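Local coordinates for NTF2-like Protein (Anabaena variabilis ATCC 29413, PDB 3DMC) that is of unknown function but adopts the NTF2-like, SnoaL-type cone fold, whose relatives commonly enclose a ligand or substrate pocket, and assembles as a dimer, at residues Q16-F21 with V111-R116; Q31-M36 with D118-Y123; F45-F50 with E125-D130; I75-L80 with F92-E97. All coordinates share one frame; numbering follows the deposited sequence. Where two conformers were deposited one is given.

Contact 1: residues Q16-F21 with V111-R116; sequences QGFEFF and VSFDVR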
# COMPACT_ATOMS: atom_id res chain seq x y z
N GLN A 16 8.39 -0.93 -16.04
CA GLN A 16 9.62 -1.64 -16.41
C GLN A 16 10.28 -2.13 -15.14
O GLN A 16 10.72 -3.26 -15.07
CB GLN A 16 10.60 -0.77 -17.20
CG GLN A 16 11.84 -1.54 -17.62
CD GLN A 16 11.51 -2.73 -18.52
OE1 GLN A 16 11.53 -3.90 -18.09
NE2 GLN A 16 11.18 -2.44 -19.77
N GLY A 17 10.33 -1.28 -14.14
CA GLY A 17 10.84 -1.68 -12.82
C GLY A 17 10.11 -2.88 -12.25
O GLY A 17 10.74 -3.79 -11.67
N PHE A 18 8.79 -2.89 -12.44
CA PHE A 18 7.97 -3.96 -11.86
C PHE A 18 8.25 -5.28 -12.59
O PHE A 18 8.29 -6.34 -11.99
CB PHE A 18 6.48 -3.65 -11.85
CG PHE A 18 5.74 -4.45 -10.83
CD1 PHE A 18 5.92 -4.19 -9.47
CD2 PHE A 18 4.91 -5.49 -11.20
CE1 PHE A 18 5.25 -4.92 -8.52
CE2 PHE A 18 4.24 -6.25 -10.24
CZ PHE A 18 4.43 -5.95 -8.89
N GLU A 19 8.51 -5.19 -13.89
CA GLU A 19 8.94 -6.39 -14.63
C GLU A 19 10.23 -6.95 -14.04
O GLU A 19 10.34 -8.13 -13.81
CB GLU A 19 9.16 -6.05 -16.11
CG GLU A 19 7.89 -5.81 -16.85
CD GLU A 19 7.20 -7.09 -17.27
OE1 GLU A 19 7.83 -7.91 -17.97
OE2 GLU A 19 6.03 -7.29 -16.90
N PHE A 20 11.22 -6.09 -13.82
CA PHE A 20 12.51 -6.56 -13.27
C PHE A 20 12.37 -7.05 -11.82
O PHE A 20 13.09 -7.95 -11.38
CB PHE A 20 13.65 -5.53 -13.42
CG PHE A 20 14.02 -5.28 -14.86
CD1 PHE A 20 13.88 -6.28 -15.78
CD2 PHE A 20 14.47 -4.04 -15.29
CE1 PHE A 20 14.18 -6.08 -17.12
CE2 PHE A 20 14.77 -3.83 -16.64
CZ PHE A 20 14.62 -4.86 -17.55
N PHE A 21 11.39 -6.48 -11.12
CA PHE A 21 11.10 -6.86 -9.72
C PHE A 21 10.46 -8.26 -9.72
O PHE A 21 10.84 -9.16 -8.96
CB PHE A 21 10.17 -5.82 -9.10
CG PHE A 21 9.69 -6.14 -7.72
CD1 PHE A 21 10.48 -5.90 -6.59
CD2 PHE A 21 8.40 -6.59 -7.54
CE1 PHE A 21 9.97 -6.17 -5.30
CE2 PHE A 21 7.90 -6.84 -6.27
CZ PHE A 21 8.67 -6.64 -5.17
N VAL A 111 3.64 -2.38 -3.23
CA VAL A 111 4.92 -1.70 -3.36
C VAL A 111 4.73 -0.43 -4.18
O VAL A 111 4.08 -0.41 -5.23
CB VAL A 111 6.05 -2.57 -3.96
CG1 VAL A 111 6.24 -3.86 -3.13
CG2 VAL A 111 5.82 -2.86 -5.45
N SER A 112 5.34 0.61 -3.65
CA SER A 112 5.25 1.96 -4.17
C SER A 112 6.64 2.38 -4.65
O SER A 112 7.62 2.22 -3.93
CB SER A 112 4.76 2.88 -3.04
OG SER A 112 4.59 4.20 -3.49
N PHE A 113 6.72 2.83 -5.89
CA PHE A 113 7.98 3.39 -6.44
C PHE A 113 7.83 4.89 -6.69
O PHE A 113 6.77 5.35 -7.17
CB PHE A 113 8.32 2.78 -7.84
CG PHE A 113 8.47 1.28 -7.90
CD1 PHE A 113 8.82 0.54 -6.81
CD2 PHE A 113 8.36 0.61 -9.13
CE1 PHE A 113 8.98 -0.84 -6.88
CE2 PHE A 113 8.53 -0.74 -9.20
CZ PHE A 113 8.86 -1.48 -8.08
N ASP A 114 8.90 5.65 -6.48
CA ASP A 114 9.03 6.98 -7.10
C ASP A 114 9.93 6.86 -8.31
O ASP A 114 10.96 6.16 -8.27
CB ASP A 114 9.65 8.00 -6.14
CG ASP A 114 8.67 8.52 -5.13
OD1 ASP A 114 7.57 7.97 -5.00
OD2 ASP A 114 8.99 9.53 -4.48
N VAL A 115 9.56 7.59 -9.34
CA VAL A 115 10.34 7.65 -10.59
C VAL A 115 11.01 8.99 -10.77
O VAL A 115 10.42 10.06 -10.55
CB VAL A 115 9.45 7.36 -11.81
CG1 VAL A 115 10.21 7.57 -13.14
CG2 VAL A 115 8.91 5.93 -11.75
N ARG A 116 12.26 8.90 -11.19
CA ARG A 116 13.07 10.05 -11.59
C ARG A 116 13.77 9.77 -12.91
O ARG A 116 14.76 9.02 -12.98
CB ARG A 116 14.07 10.42 -10.50
CG ARG A 116 14.78 11.76 -10.77
CD ARG A 116 16.08 11.92 -9.97
NE ARG A 116 15.79 11.92 -8.54
CZ ARG A 116 16.54 11.33 -7.62
NH1 ARG A 116 17.65 10.71 -7.94
NH2 ARG A 116 16.15 11.37 -6.36
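In the cone of an NTF2-like domain, the long helix 9-27 lies in the concave side of the curved sheet, and here its Gly17, Phe18 and Phe21 meet Val111 and Phe113 of strand 103-116. Phe113 points from the strand toward the helix, its CG anti to the carbonyl carbon (chi1 -58°), and its ring meets the helix backbone: CE2 lies 3.9 Å from Phe18 N, which sits in the plane of the Phe113 ring at its edge. At Gly17 the helix backbone itself meets the ring, Gly17 C lying 4.0 Å from Phe113 CE2. The short axes of 16-21 and 111-116 approach to 10.6 Å, with 133° between their N-to-C directions. Side chains bridge this gap, without a hydrogen bond between the segments, in the NTF2-like arrangement of a helix packed on the sheet. Phe18 turns its edge to both strand residues: CE1 is 3.7 Å from Val111 CG2, and CD1 is 4.2 Å from Phe113 CZ. Nearly one turn further along, Phe21 CZ approaches the other methyl of the valine, CG1, at 4.2 Å, so that the two branches of Val111 are divided between two phenylalanines. Phe92 stacks on Phe18 and also meets Phe113, extending the aromatic layer onto the next strand. On the other face of strand 103-116, Asp114 forms a salt bridge with Arg82 of the second subunit.

Contact 2: residues Q31-M36 with D118-Y123; sequences QKFLDM and DKICSY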
# COMPACT_ATOMS: atom_id res chain seq x y z
N GLN A 31 20.06 -8.01 -10.74
CA GLN A 31 20.89 -6.96 -11.36
C GLN A 31 20.10 -5.99 -12.23
O GLN A 31 20.36 -4.79 -12.24
CB GLN A 31 22.07 -7.54 -12.14
CG GLN A 31 23.14 -6.48 -12.36
CD GLN A 31 23.62 -5.87 -11.05
OE1 GLN A 31 24.03 -6.59 -10.13
NE2 GLN A 31 23.56 -4.54 -10.95
N LYS A 32 19.10 -6.50 -12.93
CA LYS A 32 18.37 -5.68 -13.91
C LYS A 32 17.56 -4.64 -13.15
O LYS A 32 17.49 -3.48 -13.55
CB LYS A 32 17.51 -6.54 -14.85
CG LYS A 32 18.34 -7.26 -15.89
CD LYS A 32 17.53 -7.61 -17.10
CE LYS A 32 18.37 -8.34 -18.15
NZ LYS A 32 19.44 -7.47 -18.73
N PHE A 33 16.95 -5.07 -12.05
CA PHE A 33 16.21 -4.15 -11.17
C PHE A 33 17.15 -3.10 -10.57
O PHE A 33 16.87 -1.91 -10.59
CB PHE A 33 15.44 -4.90 -10.06
CG PHE A 33 14.61 -4.00 -9.22
CD1 PHE A 33 13.50 -3.36 -9.77
CD2 PHE A 33 14.91 -3.79 -7.88
CE1 PHE A 33 12.70 -2.52 -9.00
CE2 PHE A 33 14.13 -2.94 -7.12
CZ PHE A 33 13.02 -2.30 -7.70
N LEU A 34 18.28 -3.56 -10.04
CA LEU A 34 19.24 -2.68 -9.38
C LEU A 34 19.78 -1.61 -10.34
O LEU A 34 20.00 -0.46 -9.97
CB LEU A 34 20.43 -3.48 -8.83
CG LEU A 34 20.15 -4.37 -7.62
CD1 LEU A 34 21.33 -5.29 -7.35
CD2 LEU A 34 19.82 -3.53 -6.38
N ASP A 35 19.95 -2.02 -11.59
CA ASP A 35 20.53 -1.15 -12.60
C ASP A 35 19.60 0.03 -12.88
O ASP A 35 20.00 1.07 -13.42
CB ASP A 35 20.84 -1.92 -13.89
CG ASP A 35 22.11 -2.76 -13.79
OD1 ASP A 35 22.85 -2.64 -12.80
OD2 ASP A 35 22.37 -3.54 -14.74
N MSE A 36 18.33 -0.14 -12.50
CA MSE A 36 17.35 0.90 -12.77
C MSE A 36 17.18 1.83 -11.60
O MSE A 36 16.35 2.74 -11.66
CB MSE A 36 15.99 0.29 -13.11
CG MSE A 36 15.82 0.02 -14.58
SE MSE A 36 14.01 -0.53 -14.66
CE MSE A 36 13.10 1.22 -14.70
N ASP A 118 14.61 8.08 -16.10
CA ASP A 118 14.55 6.73 -16.64
C ASP A 118 14.83 5.73 -15.53
O ASP A 118 15.03 4.55 -15.76
CB ASP A 118 15.48 6.53 -17.84
CG ASP A 118 16.94 6.72 -17.51
OD1 ASP A 118 17.26 7.50 -16.57
OD2 ASP A 118 17.77 6.10 -18.20
N LYS A 119 14.80 6.25 -14.30
CA LYS A 119 15.08 5.44 -13.10
C LYS A 119 14.05 5.57 -11.96
O LYS A 119 13.17 6.42 -11.96
CB LYS A 119 16.48 5.75 -12.57
CG LYS A 119 17.58 5.25 -13.50
CD LYS A 119 18.95 5.70 -13.12
CE LYS A 119 19.96 5.27 -14.18
NZ LYS A 119 21.34 5.71 -13.85
N ILE A 120 14.27 4.70 -10.98
CA ILE A 120 13.49 4.63 -9.72
C ILE A 120 14.36 5.08 -8.56
O ILE A 120 15.49 4.57 -8.37
CB ILE A 120 12.98 3.18 -9.47
CG1 ILE A 120 11.99 2.79 -10.58
CG2 ILE A 120 12.40 3.00 -8.04
CD1 ILE A 120 11.74 1.27 -10.70
N CYS A 121 13.83 6.04 -7.78
CA CYS A 121 14.62 6.69 -6.71
C CYS A 121 14.18 6.29 -5.31
O CYS A 121 14.89 6.49 -4.32
CB CYS A 121 14.58 8.23 -6.86
SG CYS A 121 12.95 8.99 -6.95
N SER A 122 13.04 5.63 -5.20
CA SER A 122 12.66 5.10 -3.89
C SER A 122 11.60 4.01 -4.01
O SER A 122 10.92 3.88 -5.02
CB SER A 122 12.14 6.21 -2.97
OG SER A 122 10.95 6.76 -3.50
N TYR A 123 11.51 3.27 -2.91
CA TYR A 123 10.69 2.07 -2.80
C TYR A 123 10.12 1.98 -1.40
O TYR A 123 10.80 2.22 -0.44
CB TYR A 123 11.62 0.88 -3.11
CG TYR A 123 11.14 -0.52 -2.83
CD1 TYR A 123 10.96 -1.01 -1.53
CD2 TYR A 123 10.93 -1.39 -3.88
CE1 TYR A 123 10.58 -2.34 -1.29
CE2 TYR A 123 10.54 -2.70 -3.66
CZ TYR A 123 10.39 -3.18 -2.38
OH TYR A 123 9.99 -4.49 -2.22
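With CG1 of Ile120 beside its own backbone N (chi1 -65°), CD1 of the isoleucine is carried toward residues 31-36, where it meets two side chains. Selenomethionine Met36 runs straight through chi2 and bends at chi3 (82°), which brings its CE to 4.2 Å from Ile120 CD1 and to 4.0 Å from the carbonyl oxygen of Asp118. Phe33 supplies the second partner, its CE1 lying 4.3 Å from the same Ile120 CD1, while its CZ comes within 4.4 Å of Tyr123 CD2. The polar link is between backbones: Ile120 N donates to Met36 O over 2.9 Å, with 170° at the hydrogen. Lys119 CB is packed against that same oxygen at 3.1 Å, and the extended lysine chain runs on past Met36 O, its CE approaching Asp35 O. Within residues 31-36, Gln31 NE2 donates to Asp35 OD1 from above the carboxylate plane, linking Gln31 to the residue four places on. Glu125 is the partner of the Tyr123 hydroxyl, and Phe21 of helix 9-27 packs on the tyrosine. Backbone pairing of Ile120 with Thr38 continues the link begun at Met36, an arrangement in which the chain leaving helix 31-34 joins the start of strand 119-127, an inner strand of the NTF2-like sheet.

Contact 3: residues F45-F50 with E125-D130; sequences FPMGEF and EYFGSD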
# COMPACT_ATOMS: atom_id res chain seq x y z
N PHE A 45 10.94 -0.61 4.56
CA PHE A 45 10.43 -1.96 4.79
C PHE A 45 9.87 -2.10 6.23
O PHE A 45 10.32 -1.45 7.14
CB PHE A 45 11.53 -2.98 4.44
CG PHE A 45 11.10 -4.41 4.47
CD1 PHE A 45 10.52 -5.00 3.35
CD2 PHE A 45 11.30 -5.19 5.60
CE1 PHE A 45 10.14 -6.34 3.37
CE2 PHE A 45 10.91 -6.52 5.62
CZ PHE A 45 10.34 -7.09 4.51
N PRO A 46 8.84 -2.94 6.43
CA PRO A 46 8.12 -2.80 7.69
C PRO A 46 8.76 -3.32 8.94
O PRO A 46 8.47 -2.83 10.02
CB PRO A 46 6.81 -3.57 7.42
CG PRO A 46 6.68 -3.57 5.93
CD PRO A 46 8.07 -3.70 5.43
N MSE A 47 9.60 -4.34 8.79
CA MSE A 47 10.12 -5.07 9.95
C MSE A 47 11.44 -5.76 9.71
O MSE A 47 11.90 -5.96 8.59
CB MSE A 47 9.09 -6.12 10.46
CG MSE A 47 8.87 -7.28 9.54
SE MSE A 47 7.54 -8.54 10.30
CE MSE A 47 8.62 -10.13 10.63
N GLY A 48 12.02 -6.13 10.83
CA GLY A 48 13.19 -6.97 10.89
C GLY A 48 14.43 -6.18 10.65
O GLY A 48 14.48 -4.99 10.93
N GLU A 49 15.42 -6.89 10.13
CA GLU A 49 16.76 -6.31 9.93
C GLU A 49 16.71 -5.05 9.11
O GLU A 49 17.47 -4.12 9.34
CB GLU A 49 17.70 -7.30 9.23
CG GLU A 49 19.01 -6.66 8.72
CD GLU A 49 19.84 -7.64 7.91
OE1 GLU A 49 19.35 -8.77 7.66
OE2 GLU A 49 20.99 -7.30 7.54
N PHE A 50 15.82 -5.04 8.12
CA PHE A 50 15.68 -3.93 7.18
C PHE A 50 14.50 -3.00 7.50
O PHE A 50 14.05 -2.21 6.68
CB PHE A 50 15.58 -4.46 5.74
CG PHE A 50 16.83 -5.18 5.27
CD1 PHE A 50 17.88 -4.46 4.71
CD2 PHE A 50 16.96 -6.54 5.40
CE1 PHE A 50 19.03 -5.10 4.28
CE2 PHE A 50 18.11 -7.20 4.98
CZ PHE A 50 19.16 -6.47 4.42
N GLU A 125 7.45 -0.73 0.77
CA GLU A 125 6.69 -1.98 0.85
C GLU A 125 5.75 -2.03 2.05
O GLU A 125 6.10 -1.68 3.19
CB GLU A 125 7.63 -3.19 0.84
CG GLU A 125 6.83 -4.50 0.82
CD GLU A 125 7.64 -5.76 0.56
OE1 GLU A 125 8.74 -5.69 -0.02
OE2 GLU A 125 7.12 -6.84 0.95
N TYR A 126 4.53 -2.47 1.74
CA TYR A 126 3.45 -2.62 2.74
C TYR A 126 2.85 -4.03 2.66
O TYR A 126 2.67 -4.58 1.56
CB TYR A 126 2.33 -1.61 2.47
CG TYR A 126 2.72 -0.15 2.38
CD1 TYR A 126 3.27 0.40 1.20
CD2 TYR A 126 2.53 0.71 3.47
CE1 TYR A 126 3.58 1.74 1.10
CE2 TYR A 126 2.88 2.08 3.38
CZ TYR A 126 3.43 2.58 2.19
OH TYR A 126 3.76 3.93 2.10
N PHE A 127 2.54 -4.61 3.82
CA PHE A 127 1.96 -5.97 3.93
C PHE A 127 0.43 -5.86 4.07
O PHE A 127 -0.06 -5.12 4.92
CB PHE A 127 2.46 -6.72 5.19
CG PHE A 127 3.97 -6.87 5.31
CD1 PHE A 127 4.79 -6.80 4.21
CD2 PHE A 127 4.53 -7.18 6.54
CE1 PHE A 127 6.19 -6.99 4.33
CE2 PHE A 127 5.91 -7.38 6.68
CZ PHE A 127 6.74 -7.28 5.58
N GLY A 128 -0.30 -6.65 3.27
CA GLY A 128 -1.76 -6.63 3.24
C GLY A 128 -2.45 -7.88 3.76
O GLY A 128 -3.66 -7.91 3.86
N SER A 129 -1.66 -8.91 4.06
CA SER A 129 -2.18 -10.12 4.69
C SER A 129 -1.20 -10.64 5.75
O SER A 129 -0.31 -9.92 6.22
CB SER A 129 -2.50 -11.18 3.63
OG SER A 129 -3.31 -12.26 4.12
N ASP A 130 -1.31 -11.93 6.02
CA ASP A 130 -0.66 -12.58 7.17
C ASP A 130 0.41 -13.60 6.77
O ASP A 130 0.91 -14.35 7.60
CB ASP A 130 -1.67 -13.27 8.09
CG ASP A 130 -2.41 -14.38 7.42
OD1 ASP A 130 -2.12 -14.65 6.23
OD2 ASP A 130 -3.28 -14.97 8.10
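The rings of Phe45 and Phe127 meet offset edge-to-face, Phe127 turning its edge toward the face of Phe45 with their planes at 78° and centroids 5.6 Å apart. This joins the loop after strand 41-45 to the last residues of strand 119-127, its parallel neighbour in the NTF2-like sheet. The nearest atoms of the two rings are both CZ, 3.8 Å apart. Pro46 covers a face of Phe127: its CG stands 3.8 Å from the ring centroid and only 13° off the normal, a CH-pi contact centred on the ring. The same Pro46 CG also lies 3.4 Å from the backbone oxygen of Glu125, so the proline is wedged between the strand backbone and the aromatic ring. Selenomethionine Met47 crosses Phe127 at about a right angle and touches its edge, CG being 4.1 Å from Phe127 CE2. Thus three successive residues of the loop surround one phenylalanine, two at its edge and one over its face. Phe45 has its CG anti to the backbone N (chi1 -173°), as does Glu125, and the two side chains lie side by side, pointing the same way. Tyr123 OH is hydrogen-bonded to Glu125 OE1, and an acetate ion, probably from the crystallisation liquor, is bound close to the carboxylate. Phe63 meets Phe45 edge-to-face, while Phe127 of the second subunit packs on Pro46, placing this contact at the dimer interface. The carboxylate of Glu125 is turned nearly perpendicular to the Phe45 ring, with OE1 at the ring edge, 3.7 Å from CE1.

Contact 4: residues I75-L80 with F92-E97; sequences IQISSL and FEFRDE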
# COMPACT_ATOMS: atom_id res chain seq x y z
N ILE A 75 9.59 -16.60 -5.60
CA ILE A 75 8.24 -16.08 -5.33
C ILE A 75 7.60 -15.71 -6.66
O ILE A 75 8.22 -15.11 -7.53
CB ILE A 75 8.26 -14.83 -4.46
CG1 ILE A 75 8.69 -15.19 -3.04
CG2 ILE A 75 6.86 -14.14 -4.40
CD1 ILE A 75 9.12 -13.99 -2.24
N GLN A 76 6.36 -16.15 -6.80
CA GLN A 76 5.52 -15.86 -7.96
C GLN A 76 4.52 -14.74 -7.62
O GLN A 76 3.97 -14.67 -6.49
CB GLN A 76 4.72 -17.08 -8.41
CG GLN A 76 5.55 -18.11 -9.18
CD GLN A 76 6.11 -17.58 -10.48
OE1 GLN A 76 5.39 -17.00 -11.29
NE2 GLN A 76 7.43 -17.73 -10.67
N ILE A 77 4.28 -13.91 -8.62
CA ILE A 77 3.20 -12.92 -8.56
C ILE A 77 1.98 -13.54 -9.21
O ILE A 77 1.94 -13.74 -10.43
CB ILE A 77 3.60 -11.54 -9.18
CG1 ILE A 77 4.68 -10.91 -8.32
CG2 ILE A 77 2.40 -10.60 -9.27
CD1 ILE A 77 5.04 -9.49 -8.73
N SER A 78 1.04 -13.87 -8.33
CA SER A 78 -0.16 -14.63 -8.66
C SER A 78 -1.13 -13.74 -9.44
O SER A 78 -1.78 -14.15 -10.40
CB SER A 78 -0.82 -15.18 -7.39
OG SER A 78 0.06 -16.06 -6.68
N SER A 79 -1.19 -12.50 -9.00
CA SER A 79 -2.00 -11.48 -9.69
C SER A 79 -1.48 -10.10 -9.37
O SER A 79 -1.06 -9.81 -8.25
CB SER A 79 -3.47 -11.55 -9.28
OG SER A 79 -3.66 -11.26 -7.91
N LEU A 80 -1.56 -9.26 -10.38
CA LEU A 80 -1.36 -7.79 -10.24
C LEU A 80 -2.72 -7.11 -10.41
O LEU A 80 -3.27 -7.09 -11.54
CB LEU A 80 -0.36 -7.27 -11.28
CG LEU A 80 -0.12 -5.75 -11.23
CD1 LEU A 80 0.45 -5.29 -9.84
CD2 LEU A 80 0.80 -5.33 -12.39
N PHE A 92 1.77 -0.58 -6.95
CA PHE A 92 1.37 -1.90 -7.43
C PHE A 92 0.80 -2.67 -6.25
O PHE A 92 1.51 -2.95 -5.30
CB PHE A 92 2.61 -2.61 -7.98
CG PHE A 92 3.21 -1.94 -9.17
CD1 PHE A 92 4.18 -0.91 -9.00
CD2 PHE A 92 2.86 -2.31 -10.46
CE1 PHE A 92 4.73 -0.29 -10.09
CE2 PHE A 92 3.42 -1.68 -11.55
CZ PHE A 92 4.34 -0.67 -11.36
N GLU A 93 -0.47 -3.04 -6.36
CA GLU A 93 -1.13 -3.87 -5.38
C GLU A 93 -1.24 -5.25 -6.01
O GLU A 93 -1.91 -5.44 -7.05
CB GLU A 93 -2.52 -3.36 -5.02
CG GLU A 93 -2.57 -2.04 -4.28
CD GLU A 93 -3.99 -1.59 -4.03
OE1 GLU A 93 -4.74 -2.38 -3.39
OE2 GLU A 93 -4.34 -0.47 -4.48
N PHE A 94 -0.59 -6.20 -5.35
CA PHE A 94 -0.46 -7.56 -5.89
C PHE A 94 -0.61 -8.69 -4.85
O PHE A 94 -0.63 -8.46 -3.63
CB PHE A 94 0.82 -7.71 -6.74
CG PHE A 94 2.10 -7.62 -5.95
CD1 PHE A 94 2.75 -6.41 -5.75
CD2 PHE A 94 2.68 -8.76 -5.41
CE1 PHE A 94 3.93 -6.35 -5.03
CE2 PHE A 94 3.84 -8.70 -4.69
CZ PHE A 94 4.47 -7.49 -4.49
N ARG A 95 -0.73 -9.90 -5.38
CA ARG A 95 -0.82 -11.13 -4.56
C ARG A 95 0.33 -12.01 -4.97
O ARG A 95 0.64 -12.10 -6.17
CB ARG A 95 -2.18 -11.86 -4.77
CG ARG A 95 -3.42 -11.10 -4.27
CD ARG A 95 -4.74 -11.60 -4.82
NE ARG A 95 -4.88 -13.04 -4.52
CZ ARG A 95 -4.67 -14.02 -5.40
NH1 ARG A 95 -4.32 -13.74 -6.65
NH2 ARG A 95 -4.80 -15.30 -5.03
N ASP A 96 1.02 -12.59 -3.98
CA ASP A 96 2.18 -13.41 -4.27
C ASP A 96 2.20 -14.69 -3.46
O ASP A 96 1.42 -14.90 -2.50
CB ASP A 96 3.49 -12.61 -4.20
CG ASP A 96 3.87 -12.14 -2.79
OD1 ASP A 96 3.13 -12.41 -1.82
OD2 ASP A 96 4.95 -11.48 -2.70
N GLU A 97 3.07 -15.56 -3.92
CA GLU A 97 3.30 -16.83 -3.23
C GLU A 97 4.58 -17.52 -3.63
O GLU A 97 5.05 -17.41 -4.76
CB GLU A 97 2.15 -17.78 -3.46
CG GLU A 97 1.98 -18.21 -4.86
CD GLU A 97 0.83 -19.20 -5.00
OE1 GLU A 97 0.15 -19.47 -3.98
OE2 GLU A 97 0.61 -19.70 -6.12
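A classic beta bulge marks the antiparallel hairpin pairing of strands 75-85 and 89-100: Ser78 and Ser79 both stand opposite Arg95, and the register shifts by one between Ile77 and Ser79. Arg95 O receives Ser78 N at 2.8 Å and, weakly, Ser79 N; Arg95 N returns a bond to Ser79 O. Beyond the bulge, Gln76 and Glu97 exchange two backbone bonds as a hydrogen-bonded pair. The tightly packed part centres on the buried rings of Phe92 and Phe94, with Ile77 and Leu80 at its edge; Phe18 of helix 9-27 packs on Ile77, Leu80 and Phe94. Ile77 CD1 lies over a face of the Phe94 ring, toward its rim, and Ile77 CG1 is 4.1 Å from Phe94 CD2. Leu80 sends CD1 to the edge of Phe92, 3.9 Å from its CD2, and the same methyl rests 4.0 Å from Phe94 CB. Asp96, on the same face as Phe94, has a bound acetate nearby. The more open face, with Gln76, Ser79, Arg95 and Glu97, is polar. Here OG of Ser79 occupies the position between its backbone N and carbonyl carbon (chi1 65°), and Arg95 NH1 donates to it over 2.9 Å with the oxygen close to the guanidinium plane. Ser78 OG lies 3.4 Å from Glu97 CG. Arg95 NE bonds the backbone oxygen of Asn134, and Ser79 OG joins Arg95 NH1 to Asp81, a polar network that fixes the guanidinium beside the bulge.

Overall arrangement
The four contacts lie in one NTF2-like domain and all reach its single curved sheet. Their first segments follow the chain in the order 1, 2, 3, 4, but the second segment of contact 4 comes earliest, so this hairpin is nested inside the loops closed by the other three, which cross one another. Contacts 1 and 2 are closest, with centres about 7 Å apart, joined through neighbouring strands 103-116 and 119-127. Contacts 2 and 3 share strand 119-127 yet are centred about 20 Å apart. Phe18 links contact 1 to contact 4, about 14 Å between centres. Contacts 1 and 2 bring helices 9-27 and 31-34 to the sheet; every contact reaches the second subunit, contact 3 most.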